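PDB 4CPD: alcohol dehydrogenase from Thermus sp., which probably catalyses the NAD-dependent interconversion of alcohols with aldehydes or ketones, as a zinc-containing member of the medium-chain reductase family. Local coordinates for residues V32-I37 against K340-V345; G83-A88 against A150-S155; K137-L142 against L305-R310; P144-F149 against Q312-V317. All blocks are in the same frame, centred on the assembly; numbering follows the deposited sequence.

Interaction 1: V32-I37 against K340-V345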
loop_
_atom_site.group_PDB
_atom_site.type_symbol
_atom_site.label_atom_id
_atom_site.label_comp_id
_atom_site.label_asym_id
_atom_site.label_seq_id
_atom_site.Cartn_x
_atom_site.Cartn_y
_atom_site.Cartn_z
ATOM N N VAL A 32 17.431 33.685 2.623
ATOM C CA VAL A 32 18.019 32.376 2.842
ATOM C C VAL A 32 19.361 32.488 3.552
ATOM O O VAL A 32 20.246 33.230 3.135
ATOM C CB VAL A 32 18.296 31.611 1.539
ATOM C CG1 VAL A 32 18.808 30.206 1.865
ATOM C CG2 VAL A 32 17.058 31.533 0.650
ATOM N N HIS A 33 19.513 31.672 4.585
ATOM C CA HIS A 33 20.742 31.566 5.385
ATOM C C HIS A 33 21.543 30.316 4.972
ATOM O O HIS A 33 22.743 30.384 4.772
ATOM C CB HIS A 33 20.280 31.484 6.829
ATOM C CG HIS A 33 21.361 31.567 7.840
ATOM N ND1 HIS A 33 21.786 30.470 8.563
ATOM C CD2 HIS A 33 22.065 32.622 8.302
ATOM C CE1 HIS A 33 22.717 30.846 9.421
ATOM N NE2 HIS A 33 22.911 32.146 9.278
ATOM N N LEU A 34 20.867 29.173 4.847
ATOM C CA LEU A 34 21.496 27.923 4.406
ATOM C C LEU A 34 20.645 27.319 3.331
ATOM O O LEU A 34 19.397 27.426 3.376
ATOM C CB LEU A 34 21.596 26.884 5.534
ATOM C CG LEU A 34 22.599 27.113 6.647
ATOM C CD1 LEU A 34 22.298 26.248 7.867
ATOM C CD2 LEU A 34 23.986 26.816 6.101
ATOM N N ALA A 35 21.320 26.664 2.376
ATOM C CA ALA A 35 20.649 26.026 1.258
ATOM C C ALA A 35 21.344 24.730 0.973
ATOM O O ALA A 35 22.544 24.674 0.929
ATOM C CB ALA A 35 20.642 26.923 0.041
ATOM N N GLY A 36 20.578 23.672 0.796
ATOM C CA GLY A 36 21.164 22.368 0.608
ATOM C C GLY A 36 21.284 22.024 -0.859
ATOM O O GLY A 36 20.604 22.619 -1.726
ATOM N N ILE A 37 22.155 21.046 -1.109
ATOM C CA ILE A 37 22.179 20.274 -2.348
ATOM C C ILE A 37 21.674 18.863 -2.066
ATOM O O ILE A 37 22.241 18.148 -1.232
ATOM C CB ILE A 37 23.583 20.166 -2.905
ATOM C CG1 ILE A 37 24.120 21.571 -3.193
ATOM C CG2 ILE A 37 23.571 19.330 -4.172
ATOM C CD1 ILE A 37 25.618 21.601 -3.402
ATOM N N LYS A 340 26.773 15.121 2.472
ATOM C CA LYS A 340 25.760 16.139 2.380
ATOM C C LYS A 340 26.416 17.496 2.384
ATOM O O LYS A 340 27.242 17.788 3.255
ATOM C CB LYS A 340 24.788 16.046 3.549
ATOM C CG LYS A 340 23.623 17.040 3.489
ATOM C CD LYS A 340 22.677 16.768 2.312
ATOM C CE LYS A 340 21.479 17.696 2.333
ATOM N NZ LYS A 340 20.471 17.314 1.322
ATOM N N VAL A 341 26.027 18.314 1.408
ATOM C CA VAL A 341 26.554 19.659 1.254
ATOM C C VAL A 341 25.518 20.699 1.628
ATOM O O VAL A 341 24.379 20.678 1.140
ATOM C CB VAL A 341 27.001 19.942 -0.190
ATOM C CG1 VAL A 341 27.677 21.308 -0.268
ATOM C CG2 VAL A 341 27.968 18.878 -0.669
ATOM N N LEU A 342 25.930 21.620 2.479
ATOM C CA LEU A 342 25.098 22.746 2.851
ATOM C C LEU A 342 25.804 24.020 2.409
ATOM O O LEU A 342 26.985 24.158 2.626
ATOM C CB LEU A 342 24.892 22.732 4.362
ATOM C CG LEU A 342 23.500 22.443 4.852
ATOM C CD1 LEU A 342 22.911 21.220 4.212
ATOM C CD2 LEU A 342 23.495 22.301 6.370
ATOM N N LEU A 343 25.082 24.922 1.760
ATOM C CA LEU A 343 25.653 26.164 1.236
ATOM C C LEU A 343 25.373 27.330 2.198
ATOM O O LEU A 343 24.224 27.612 2.536
ATOM C CB LEU A 343 25.066 26.480 -0.137
ATOM C CG LEU A 343 25.701 25.872 -1.404
ATOM C CD1 LEU A 343 26.439 24.572 -1.156
ATOM C CD2 LEU A 343 24.635 25.704 -2.491
ATOM N N VAL A 344 26.429 28.012 2.628
ATOM C CA VAL A 344 26.283 29.171 3.483
ATOM C C VAL A 344 26.092 30.394 2.605
ATOM O O VAL A 344 26.948 30.700 1.787
ATOM C CB VAL A 344 27.511 29.408 4.363
ATOM C CG1 VAL A 344 27.213 30.545 5.339
ATOM C CG2 VAL A 344 27.892 28.132 5.103
ATOM N N VAL A 345 24.962 31.072 2.762
ATOM C CA VAL A 345 24.687 32.282 1.985
ATOM C C VAL A 345 24.806 33.536 2.856
ATOM O O VAL A 345 24.151 33.676 3.911
ATOM C CB VAL A 345 23.397 32.197 1.084
ATOM C CG1 VAL A 345 22.618 30.909 1.285
ATOM C CG2 VAL A 345 22.495 33.414 1.218
HETATM O O HOH W 1 24.512 17.348 -0.896
#

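Interaction 2: G83-A88 against A150-S155. With ZN (zinc ion), chain E; NAD (nicotinamide-adenine-dinucleotide), chain G.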
loop_
_atom_site.group_PDB
_atom_site.type_symbol
_atom_site.label_atom_id
_atom_site.label_comp_id
_atom_site.label_asym_id
_atom_site.label_seq_id
_atom_site.Cartn_x
_atom_site.Cartn_y
_atom_site.Cartn_z
ATOM N N GLY A 83 10.550 25.474 5.253
ATOM C CA GLY A 83 9.358 25.109 4.481
ATOM C C GLY A 83 9.599 23.853 3.693
ATOM O O GLY A 83 10.745 23.526 3.403
ATOM N N PRO A 84 8.528 23.135 3.361
ATOM C CA PRO A 84 8.606 21.993 2.453
ATOM C C PRO A 84 9.207 22.349 1.095
ATOM O O PRO A 84 9.008 23.441 0.595
ATOM C CB PRO A 84 7.151 21.611 2.250
ATOM C CG PRO A 84 6.485 22.062 3.492
ATOM C CD PRO A 84 7.150 23.358 3.824
ATOM N N PHE A 85 9.931 21.412 0.509
ATOM C CA PHE A 85 10.479 21.589 -0.805
ATOM C C PHE A 85 9.430 21.668 -1.905
ATOM O O PHE A 85 9.747 22.007 -3.026
ATOM C CB PHE A 85 11.465 20.466 -1.106
ATOM C CG PHE A 85 10.837 19.123 -1.356
ATOM C CD1 PHE A 85 10.405 18.757 -2.630
ATOM C CD2 PHE A 85 10.765 18.185 -0.339
ATOM C CE1 PHE A 85 9.877 17.496 -2.869
ATOM C CE2 PHE A 85 10.223 16.928 -0.576
ATOM C CZ PHE A 85 9.785 16.584 -1.843
ATOM N N HIS A 86 8.198 21.335 -1.601
ATOM C CA HIS A 86 7.177 21.384 -2.589
ATOM C C HIS A 86 6.049 22.253 -2.058
ATOM O O HIS A 86 5.787 22.260 -0.883
ATOM C CB HIS A 86 6.699 19.969 -2.921
ATOM C CG HIS A 86 6.012 19.285 -1.782
ATOM N ND1 HIS A 86 6.699 18.640 -0.782
ATOM C CD2 HIS A 86 4.698 19.140 -1.487
ATOM C CE1 HIS A 86 5.839 18.118 0.074
ATOM N NE2 HIS A 86 4.621 18.418 -0.320
ATOM N N ILE A 87 5.367 22.966 -2.947
ATOM C CA ILE A 87 4.387 23.951 -2.540
ATOM C C ILE A 87 3.000 23.426 -2.749
ATOM O O ILE A 87 2.794 22.513 -3.528
ATOM C CB ILE A 87 4.551 25.291 -3.298
ATOM C CG1 ILE A 87 4.271 25.130 -4.797
ATOM C CG2 ILE A 87 5.965 25.813 -3.150
ATOM C CD1 ILE A 87 3.844 26.428 -5.471
ATOM N N ALA A 88 2.060 24.049 -2.054
ATOM C CA ALA A 88 0.702 23.588 -1.978
ATOM C C ALA A 88 -0.189 24.769 -1.706
ATOM O O ALA A 88 0.234 25.718 -1.073
ATOM C CB ALA A 88 0.542 22.549 -0.888
ATOM N N ALA A 150 14.031 19.298 8.068
ATOM C CA ALA A 150 12.590 19.146 8.179
ATOM C C ALA A 150 11.854 19.443 6.873
ATOM O O ALA A 150 10.763 18.895 6.631
ATOM C CB ALA A 150 12.061 20.040 9.281
ATOM N N GLY A 151 12.436 20.318 6.057
ATOM C CA GLY A 151 11.790 20.735 4.834
ATOM C C GLY A 151 11.834 19.719 3.713
ATOM O O GLY A 151 11.002 19.814 2.771
ATOM N N ASP A 152 12.765 18.750 3.801
ATOM C CA ASP A 152 12.921 17.790 2.691
ATOM C C ASP A 152 13.316 16.408 3.164
ATOM O O ASP A 152 12.441 15.603 3.442
ATOM C CB ASP A 152 13.862 18.380 1.625
ATOM C CG ASP A 152 14.093 17.483 0.476
ATOM O OD1 ASP A 152 13.611 16.333 0.469
ATOM O OD2 ASP A 152 14.815 17.928 -0.434
ATOM N N ILE A 153 14.600 16.116 3.271
ATOM C CA ILE A 153 15.006 14.706 3.394
ATOM C C ILE A 153 14.611 13.967 4.708
ATOM O O ILE A 153 14.387 12.759 4.694
ATOM C CB ILE A 153 16.494 14.514 3.124
ATOM C CG1 ILE A 153 17.331 15.323 4.102
ATOM C CG2 ILE A 153 16.845 14.920 1.698
ATOM C CD1 ILE A 153 18.752 14.799 4.152
ATOM N N LEU A 154 14.505 14.689 5.823
ATOM C CA LEU A 154 14.075 14.077 7.071
ATOM C C LEU A 154 12.578 13.774 7.040
ATOM O O LEU A 154 12.139 12.695 7.404
ATOM C CB LEU A 154 14.424 14.962 8.277
ATOM C CG LEU A 154 14.005 14.424 9.642
ATOM C CD1 LEU A 154 14.496 12.992 9.841
ATOM C CD2 LEU A 154 14.527 15.305 10.744
ATOM N N SER A 155 11.782 14.733 6.606
ATOM C CA SER A 155 10.334 14.517 6.535
ATOM C C SER A 155 9.976 13.460 5.478
ATOM O O SER A 155 8.966 12.793 5.590
ATOM C CB SER A 155 9.632 15.838 6.244
ATOM O OG SER A 155 9.793 16.733 7.326
HETATM ZN ZN ZN E . 15.266 17.202 -2.150
HETATM P PA NAD G . 22.028 9.891 -3.066
HETATM O O1A NAD G . 23.001 10.891 -2.437
HETATM O O2A NAD G . 22.159 9.553 -4.548
HETATM O O5B NAD G . 21.952 8.491 -2.256
HETATM C C5B NAD G . 21.741 7.257 -2.941
HETATM C C4B NAD G . 22.430 6.121 -2.190
HETATM O O4B NAD G . 21.967 4.858 -2.685
HETATM C C3B NAD G . 23.950 6.170 -2.383
HETATM O O3B NAD G . 24.678 5.938 -1.166
HETATM C C2B NAD G . 24.225 5.043 -3.337
HETATM O O2B NAD G . 25.532 4.492 -3.153
HETATM C C1B NAD G . 23.121 4.071 -2.968
HETATM N N9A NAD G . 22.873 3.150 -4.077
HETATM C C8A NAD G . 22.797 3.501 -5.377
HETATM N N7A NAD G . 22.569 2.393 -6.121
HETATM C C5A NAD G . 22.493 1.329 -5.288
HETATM C C6A NAD G . 22.257 -0.122 -5.422
HETATM N N6A NAD G . 22.056 -0.632 -6.648
HETATM N N1A NAD G . 22.253 -0.907 -4.312
HETATM C C2A NAD G . 22.453 -0.385 -3.086
HETATM N N3A NAD G . 22.675 0.937 -2.893
HETATM C C4A NAD G . 22.702 1.828 -3.931
HETATM O O3 NAD G . 20.509 10.425 -2.881
HETATM P PN NAD G . 19.748 10.899 -1.529
HETATM O O1N NAD G . 20.069 12.375 -1.404
HETATM O O2N NAD G . 19.933 9.889 -0.392
HETATM O O5D NAD G . 18.209 10.706 -1.987
HETATM C C5D NAD G . 17.672 9.369 -1.931
HETATM C C4D NAD G . 16.652 9.027 -3.014
HETATM O O4D NAD G . 15.365 9.487 -2.577
HETATM C C3D NAD G . 16.918 9.685 -4.369
HETATM O O3D NAD G . 16.458 8.797 -5.403
HETATM C C2D NAD G . 16.110 10.983 -4.299
HETATM O O2D NAD G . 15.769 11.587 -5.572
HETATM C C1D NAD G . 14.898 10.490 -3.505
HETATM N N1N NAD G . 14.143 11.556 -2.825
HETATM C C2N NAD G . 12.816 11.414 -2.888
HETATM C C3N NAD G . 11.951 12.326 -2.301
HETATM C C7N NAD G . 10.485 12.031 -2.437
HETATM O O7N NAD G . 9.652 12.923 -2.420
HETATM N N7N NAD G . 10.126 10.737 -2.554
HETATM C C4N NAD G . 12.487 13.428 -1.613
HETATM C C5N NAD G . 13.879 13.569 -1.551
HETATM C C6N NAD G . 14.698 12.611 -2.172
HETATM O O HOH W 2 13.340 15.981 -3.114
#

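Interaction 3: K137-L142 against L305-R310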
loop_
_atom_site.group_PDB
_atom_site.type_symbol
_atom_site.label_atom_id
_atom_site.label_comp_id
_atom_site.label_asym_id
_atom_site.label_seq_id
_atom_site.Cartn_x
_atom_site.Cartn_y
_atom_site.Cartn_z
ATOM N N LYS A 137 7.492 28.693 11.286
ATOM C CA LYS A 137 8.362 29.330 12.271
ATOM C C LYS A 137 9.174 28.244 12.918
ATOM O O LYS A 137 8.641 27.186 13.181
ATOM C CB LYS A 137 7.549 30.021 13.364
ATOM C CG LYS A 137 7.209 31.488 13.118
ATOM C CD LYS A 137 6.938 32.231 14.438
ATOM C CE LYS A 137 8.234 32.571 15.205
ATOM N NZ LYS A 137 8.127 33.780 16.089
ATOM N N LEU A 138 10.457 28.489 13.146
ATOM C CA LEU A 138 11.288 27.596 13.964
ATOM C C LEU A 138 10.917 27.713 15.424
ATOM O O LEU A 138 10.690 28.816 15.928
ATOM C CB LEU A 138 12.773 27.909 13.816
ATOM C CG LEU A 138 13.463 27.153 12.690
ATOM C CD1 LEU A 138 12.766 27.363 11.363
ATOM C CD2 LEU A 138 14.915 27.549 12.568
ATOM N N PRO A 139 10.837 26.566 16.118
ATOM C CA PRO A 139 10.702 26.664 17.561
ATOM C C PRO A 139 11.924 27.348 18.150
ATOM O O PRO A 139 12.998 27.234 17.587
ATOM C CB PRO A 139 10.630 25.205 18.006
ATOM C CG PRO A 139 10.102 24.463 16.829
ATOM C CD PRO A 139 10.647 25.183 15.631
ATOM N N PRO A 140 11.764 28.018 19.299
ATOM C CA PRO A 140 12.770 28.975 19.791
ATOM C C PRO A 140 14.201 28.415 20.010
ATOM O O PRO A 140 15.173 29.157 19.888
ATOM C CB PRO A 140 12.150 29.494 21.105
ATOM C CG PRO A 140 11.133 28.469 21.508
ATOM C CD PRO A 140 10.638 27.848 20.242
ATOM N N ASN A 141 14.344 27.128 20.292
ATOM C CA ASN A 141 15.668 26.610 20.635
ATOM C C ASN A 141 16.282 25.659 19.628
ATOM O O ASN A 141 16.887 24.653 20.004
ATOM C CB ASN A 141 15.620 25.945 22.017
ATOM C CG ASN A 141 16.756 26.409 22.905
ATOM O OD1 ASN A 141 17.133 27.593 22.876
ATOM N ND2 ASN A 141 17.322 25.491 23.688
ATOM N N LEU A 142 16.144 25.987 18.348
ATOM C CA LEU A 142 16.500 25.038 17.288
ATOM C C LEU A 142 17.438 25.695 16.280
ATOM O O LEU A 142 17.139 26.755 15.706
ATOM C CB LEU A 142 15.230 24.533 16.598
ATOM C CG LEU A 142 15.390 23.685 15.331
ATOM C CD1 LEU A 142 15.928 22.344 15.714
ATOM C CD2 LEU A 142 14.074 23.506 14.589
ATOM N N LEU A 305 10.505 17.096 17.169
ATOM C CA LEU A 305 11.528 16.123 17.484
ATOM C C LEU A 305 12.930 16.758 17.387
ATOM O O LEU A 305 13.837 16.455 18.194
ATOM C CB LEU A 305 11.432 14.894 16.564
ATOM C CG LEU A 305 10.307 13.893 16.798
ATOM C CD1 LEU A 305 10.263 12.928 15.640
ATOM C CD2 LEU A 305 10.515 13.085 18.049
ATOM N N LEU A 306 13.108 17.618 16.389
ATOM C CA LEU A 306 14.387 18.270 16.183
ATOM C C LEU A 306 14.658 19.218 17.353
ATOM O O LEU A 306 15.715 19.191 17.973
ATOM C CB LEU A 306 14.362 19.039 14.880
ATOM C CG LEU A 306 14.365 18.186 13.618
ATOM C CD1 LEU A 306 14.165 19.076 12.401
ATOM C CD2 LEU A 306 15.676 17.440 13.472
ATOM N N ALA A 307 13.657 20.015 17.674
ATOM C CA ALA A 307 13.791 20.998 18.728
ATOM C C ALA A 307 14.144 20.340 20.048
ATOM O O ALA A 307 14.827 20.932 20.864
ATOM C CB ALA A 307 12.529 21.857 18.864
ATOM N N SER A 308 13.722 19.105 20.246
ATOM C CA SER A 308 13.915 18.474 21.525
ATOM C C SER A 308 15.144 17.608 21.527
ATOM O O SER A 308 15.369 16.876 22.472
ATOM C CB SER A 308 12.699 17.625 21.855
ATOM O OG SER A 308 12.630 16.492 21.006
ATOM N N GLY A 309 15.904 17.633 20.444
ATOM C CA GLY A 309 17.148 16.879 20.390
ATOM C C GLY A 309 17.062 15.406 20.083
ATOM O O GLY A 309 18.097 14.769 19.867
ATOM N N ARG A 310 15.860 14.861 19.970
ATOM C CA ARG A 310 15.694 13.428 19.658
ATOM C C ARG A 310 16.289 13.032 18.328
ATOM O O ARG A 310 16.715 11.898 18.148
ATOM C CB ARG A 310 14.222 13.004 19.692
ATOM C CG ARG A 310 13.478 13.436 20.963
ATOM C CD ARG A 310 13.913 12.699 22.219
ATOM N NE ARG A 310 13.193 11.441 22.296
ATOM C CZ ARG A 310 13.716 10.240 22.065
ATOM N NH1 ARG A 310 15.007 10.078 21.780
ATOM N NH2 ARG A 310 12.932 9.182 22.138
#

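Interaction 4: P144-F149 against Q312-V317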
loop_
_atom_site.group_PDB
_atom_site.type_symbol
_atom_site.label_atom_id
_atom_site.label_comp_id
_atom_site.label_asym_id
_atom_site.label_seq_id
_atom_site.Cartn_x
_atom_site.Cartn_y
_atom_site.Cartn_z
ATOM N N PRO A 144 19.274 26.523 12.849
ATOM C CA PRO A 144 18.935 26.459 11.415
ATOM C C PRO A 144 19.556 25.271 10.697
ATOM O O PRO A 144 18.939 24.722 9.799
ATOM C CB PRO A 144 19.523 27.751 10.841
ATOM C CG PRO A 144 19.621 28.685 12.009
ATOM C CD PRO A 144 19.786 27.842 13.249
ATOM N N GLU A 145 20.759 24.868 11.074
ATOM C CA GLU A 145 21.400 23.757 10.387
ATOM C C GLU A 145 20.733 22.445 10.726
ATOM O O GLU A 145 20.831 21.488 9.983
ATOM C CB GLU A 145 22.924 23.701 10.632
ATOM C CG GLU A 145 23.400 23.442 12.049
ATOM C CD GLU A 145 23.348 24.660 12.981
ATOM O OE1 GLU A 145 22.721 25.707 12.658
ATOM O OE2 GLU A 145 23.919 24.553 14.087
ATOM N N ARG A 146 20.050 22.390 11.860
ATOM C CA ARG A 146 19.257 21.202 12.202
ATOM C C ARG A 146 17.917 21.300 11.502
ATOM O O ARG A 146 17.473 20.334 10.887
ATOM C CB ARG A 146 19.037 21.093 13.717
ATOM C CG ARG A 146 18.774 19.673 14.186
ATOM C CD ARG A 146 17.988 19.565 15.493
ATOM N NE ARG A 146 18.646 19.514 16.828
ATOM C CZ ARG A 146 19.827 18.980 17.165
ATOM N NH1 ARG A 146 20.656 18.432 16.299
ATOM N NH2 ARG A 146 20.183 19.017 18.432
ATOM N N ALA A 147 17.301 22.483 11.582
ATOM C CA ALA A 147 15.950 22.698 11.071
ATOM C C ALA A 147 15.819 22.428 9.590
ATOM O O ALA A 147 14.764 21.958 9.133
ATOM C CB ALA A 147 15.462 24.113 11.365
ATOM N N ILE A 148 16.854 22.738 8.829
ATOM C CA ILE A 148 16.707 22.690 7.372
ATOM C C ILE A 148 16.211 21.329 6.866
ATOM O O ILE A 148 15.437 21.258 5.929
ATOM C CB ILE A 148 17.981 23.137 6.638
ATOM C CG1 ILE A 148 17.756 23.126 5.128
ATOM C CG2 ILE A 148 19.166 22.251 6.987
ATOM C CD1 ILE A 148 18.818 23.882 4.369
ATOM N N PHE A 149 16.587 20.271 7.547
ATOM C CA PHE A 149 16.234 18.908 7.141
ATOM C C PHE A 149 14.742 18.587 7.201
ATOM O O PHE A 149 14.229 17.767 6.426
ATOM C CB PHE A 149 17.021 17.932 7.966
ATOM C CG PHE A 149 18.488 18.024 7.715
ATOM C CD1 PHE A 149 19.275 18.934 8.378
ATOM C CD2 PHE A 149 19.061 17.261 6.742
ATOM C CE1 PHE A 149 20.632 19.032 8.109
ATOM C CE2 PHE A 149 20.421 17.341 6.474
ATOM C CZ PHE A 149 21.211 18.230 7.165
ATOM N N GLN A 312 19.121 14.394 15.221
ATOM C CA GLN A 312 20.265 15.258 14.962
ATOM C C GLN A 312 20.766 15.058 13.551
ATOM O O GLN A 312 21.881 14.613 13.337
ATOM C CB GLN A 312 21.359 14.945 15.973
ATOM C CG GLN A 312 20.792 14.768 17.365
ATOM C CD GLN A 312 21.863 14.766 18.416
ATOM O OE1 GLN A 312 22.915 14.140 18.244
ATOM N NE2 GLN A 312 21.605 15.464 19.525
ATOM N N PRO A 313 19.934 15.404 12.578
ATOM C CA PRO A 313 20.296 15.139 11.195
ATOM C C PRO A 313 21.530 15.868 10.711
ATOM O O PRO A 313 22.219 15.350 9.852
ATOM C CB PRO A 313 19.085 15.663 10.415
ATOM C CG PRO A 313 18.453 16.697 11.312
ATOM C CD PRO A 313 18.663 16.158 12.702
ATOM N N GLU A 314 21.799 17.064 11.235
ATOM C CA GLU A 314 22.985 17.849 10.806
ATOM C C GLU A 314 24.324 17.096 10.944
ATOM O O GLU A 314 25.289 17.427 10.258
ATOM C CB GLU A 314 23.087 19.216 11.524
ATOM C CG GLU A 314 23.606 19.167 12.958
ATOM C CD GLU A 314 22.554 18.715 13.943
ATOM O OE1 GLU A 314 21.451 18.251 13.517
ATOM O OE2 GLU A 314 22.832 18.834 15.152
ATOM N N ARG A 315 24.376 16.075 11.790
ATOM C CA ARG A 315 25.583 15.278 11.892
ATOM C C ARG A 315 26.049 14.702 10.546
ATOM O O ARG A 315 27.202 14.344 10.389
ATOM C CB ARG A 315 25.407 14.118 12.878
ATOM C CG ARG A 315 24.778 14.472 14.203
ATOM C CD ARG A 315 25.158 13.457 15.264
ATOM N NE ARG A 315 26.458 13.821 15.837
ATOM C CZ ARG A 315 26.667 14.293 17.069
ATOM N NH1 ARG A 315 25.663 14.444 17.931
ATOM N NH2 ARG A 315 27.903 14.611 17.448
ATOM N N ILE A 316 25.173 14.570 9.575
ATOM C CA ILE A 316 25.614 13.972 8.314
ATOM C C ILE A 316 26.234 14.991 7.366
ATOM O O ILE A 316 26.784 14.621 6.338
ATOM C CB ILE A 316 24.503 13.193 7.584
ATOM C CG1 ILE A 316 23.504 14.139 6.936
ATOM C CG2 ILE A 316 23.803 12.247 8.554
ATOM C CD1 ILE A 316 22.897 13.533 5.690
ATOM N N VAL A 317 26.168 16.265 7.715
ATOM C CA VAL A 317 26.770 17.303 6.876
ATOM C C VAL A 317 28.300 17.136 6.854
ATOM O O VAL A 317 28.960 17.281 7.886
ATOM C CB VAL A 317 26.422 18.723 7.361
ATOM C CG1 VAL A 317 27.080 19.750 6.453
ATOM C CG2 VAL A 317 24.923 18.906 7.363
#

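Interaction 1: V32-I37 against K340-V345
I37 lies alongside V341 with both side chains pointing the same way, while L343 comes in at a slant, and the far methyl of the isoleucine is where the three meet. CD1 of I37 stands 3.8 Å from CG1 of V341 and equally far from CD1 of L343. It gets there because CG1 of I37 is anti to its own carbonyl carbon (chi1 -60°) and the chain then runs on nearly straight. A35 shares this face of the sheet, which Y330 and F333 of helix 326-334 cover at I37. L34, L342 and V344 occupy the opposite face, and CD2 of L34 lies 4.2 Å from CG2 of V344.

Between the two faces the strands pair antiparallel. A35 and L343 form a hydrogen-bonded pair, A35 N reaching L343 O at 3.1 Å and L343 N returning to A35 O. Single backbone bonds flank this pair, V345 N to H33 O on one side and I37 N to V341 O on the other. On the far side of strand 28-37, H33 and L34 both face V62, a classic beta bulge where the strand turns a corner.

K340 ends the pairing with a side-chain bond. Bent at chi2 (66°), its chain swings NZ above the carbonyl plane of I37, 3.2 Å from I37 O, and E60 provides a salt bridge to the same nitrogen. C38, a ligand of zinc, follows I37 directly. The arrangement is that of the catalytic domain in medium-chain dehydrogenases, where the last strand of the chain returns to complete the N-terminal, GroES-like sheet.

Interaction 2: G83-A88 against A150-S155
G151 O is approached by two groups from the facing loop: F85 N donates a hydrogen bond to it at 3.0 Å. The second is a CA-H...O contact, with CA of P84 3.3 Å from G151 O. The grip sits at the edge of the catalytic zinc site of this medium-chain dehydrogenase, for the next residue, D152, binds the metal. In return G83 O rests close against CA of G151, where there is no side chain in the way.

D152 holds the zinc through OD2 at 1.9 Å, while OD1 stays well back, so the carboxylate binds through one oxygen. Its CG is anti to the backbone N (chi1 179°), which carries the group past the phenyl ring of F85 toward the metal. C38, H59 and a water complete the coordination. D152 also occupies the N-cap position of helix 153-163, although its side chain makes no capping bond.

F85 slants across this carboxylate, the two planes 40° apart, and its CD2 is 3.5 Å from D152 OD1. The imidazole of the adjacent H86 places ND1 over the centre of one ring face; the zinc-bound water lies above the opposite face, displaced toward the rim. Thus the ring is held between a histidine and the metal's water, with one margin turned to the cofactor. First- and second-shell residues therefore meet the nicotinamide together: OD1 of D152 stands 3.4 Å from C5N of NAD, and CZ of F85 has the carboxamide oxygen O7N at its edge, 3.7 Å away.

Interaction 3: K137-L142 against L305-R310
L142 and A307 bring a tight turn against a helix end: P139 to L142 form a type I beta turn, and helix 295-307 finishes opposite it in a Schellman motif. That helix comes after strand 286-290, the last of the parallel, Rossmann-type sheet, whereas the turn follows strand 136-137 of the sheet of the GroES-like domain. The contact therefore joins this turn to the C-terminal end of helix 295-307, as a small worked case of a loop docking on a helix terminus.

Across the interface the interactions are apolar, and no hydrogen bond links the two segments. L142 supplies the main buried side chain of the turn. With CG anti to the backbone N (chi1 171°), its branch extends toward the helix, and CD1 lies 3.8 Å from CB of L306, the two leucines slanting past one another. The same methyl, CD1 of L142, is also 3.8 Å from A307 N, so it rests on the backbone of the last turn as much as on a side chain. P139 adds a second patch: its CB is 3.9 Å from CB of A307, with the ring's CG nearly as close. A147 packs behind L142, and L154 behind L306, so the pair is continuous with the interior.

Polar interactions stay within the helix end. The hydroxyl of S308 lies within bonding reach of the carbonyls of A304 and L305. R310 N makes a weak bond to L305 O. The chain leaves the helix at G309, with positive phi (81°), and G309 N bonds back to L306 O at 2.9 Å.

Interaction 4: P144-F149 against Q312-V317
R146 and E314 bring their CA atoms within 5.2 Å where helix 144-147 meets the 3-10 segment 313-316, a junction between the helix shortly before the zinc ligand D152 and the chain leaving helix 295-307.

Charge pairing marks one side. R146 bends at chi3 (-90°), which turns its guanidinium across the carboxylate of E314 with the planes 50° apart. NH1 of R146 forms a salt bridge to OE2 of E314, while OE1 lies in the guanidinium plane, at its edge. The amide of Q312 runs beside the guanidinium almost parallel to it, and its OE1 accepts a bond from NH1 of R315 at 2.8 Å.

Toward the interior, P313 slides past F149 in the opposite sense. Its CB sits over one face of the phenyl ring, 4.0 Å from the centroid and 23° off the normal, a CH-pi contact. CG2 of V317 meets the ring edge, 3.8 Å from CZ of F149. L306 and M183 pack on P313 from helices 295-307 and 179-190.

The chemistry is thus divided: the ion pair lies on the partly exposed side and the proline-phenylalanine contact on the buried one, so the contact combines charge pairing with apolar packing.

Followed from the N terminus, strand 28-37 opens the widest loop, which interaction 1 closes only near the chain's end; the other three nest inside it. Interaction 2 closes a short loop from 83-88 to 150-155. Before that loop ends, 137-142 and 144-149 set out toward 305-310 and 312-317, so interactions 3 and 4 each cross interaction 2, and they also cross one another. Direct touches bind the set: L34 packs on E145, K340 on I316 and V317, and A150 on L306. Together they tie the GroES-like sheet and the zinc site to helix 295-307, which follows the last Rossmann-type strand, and to the segment that leads back from it.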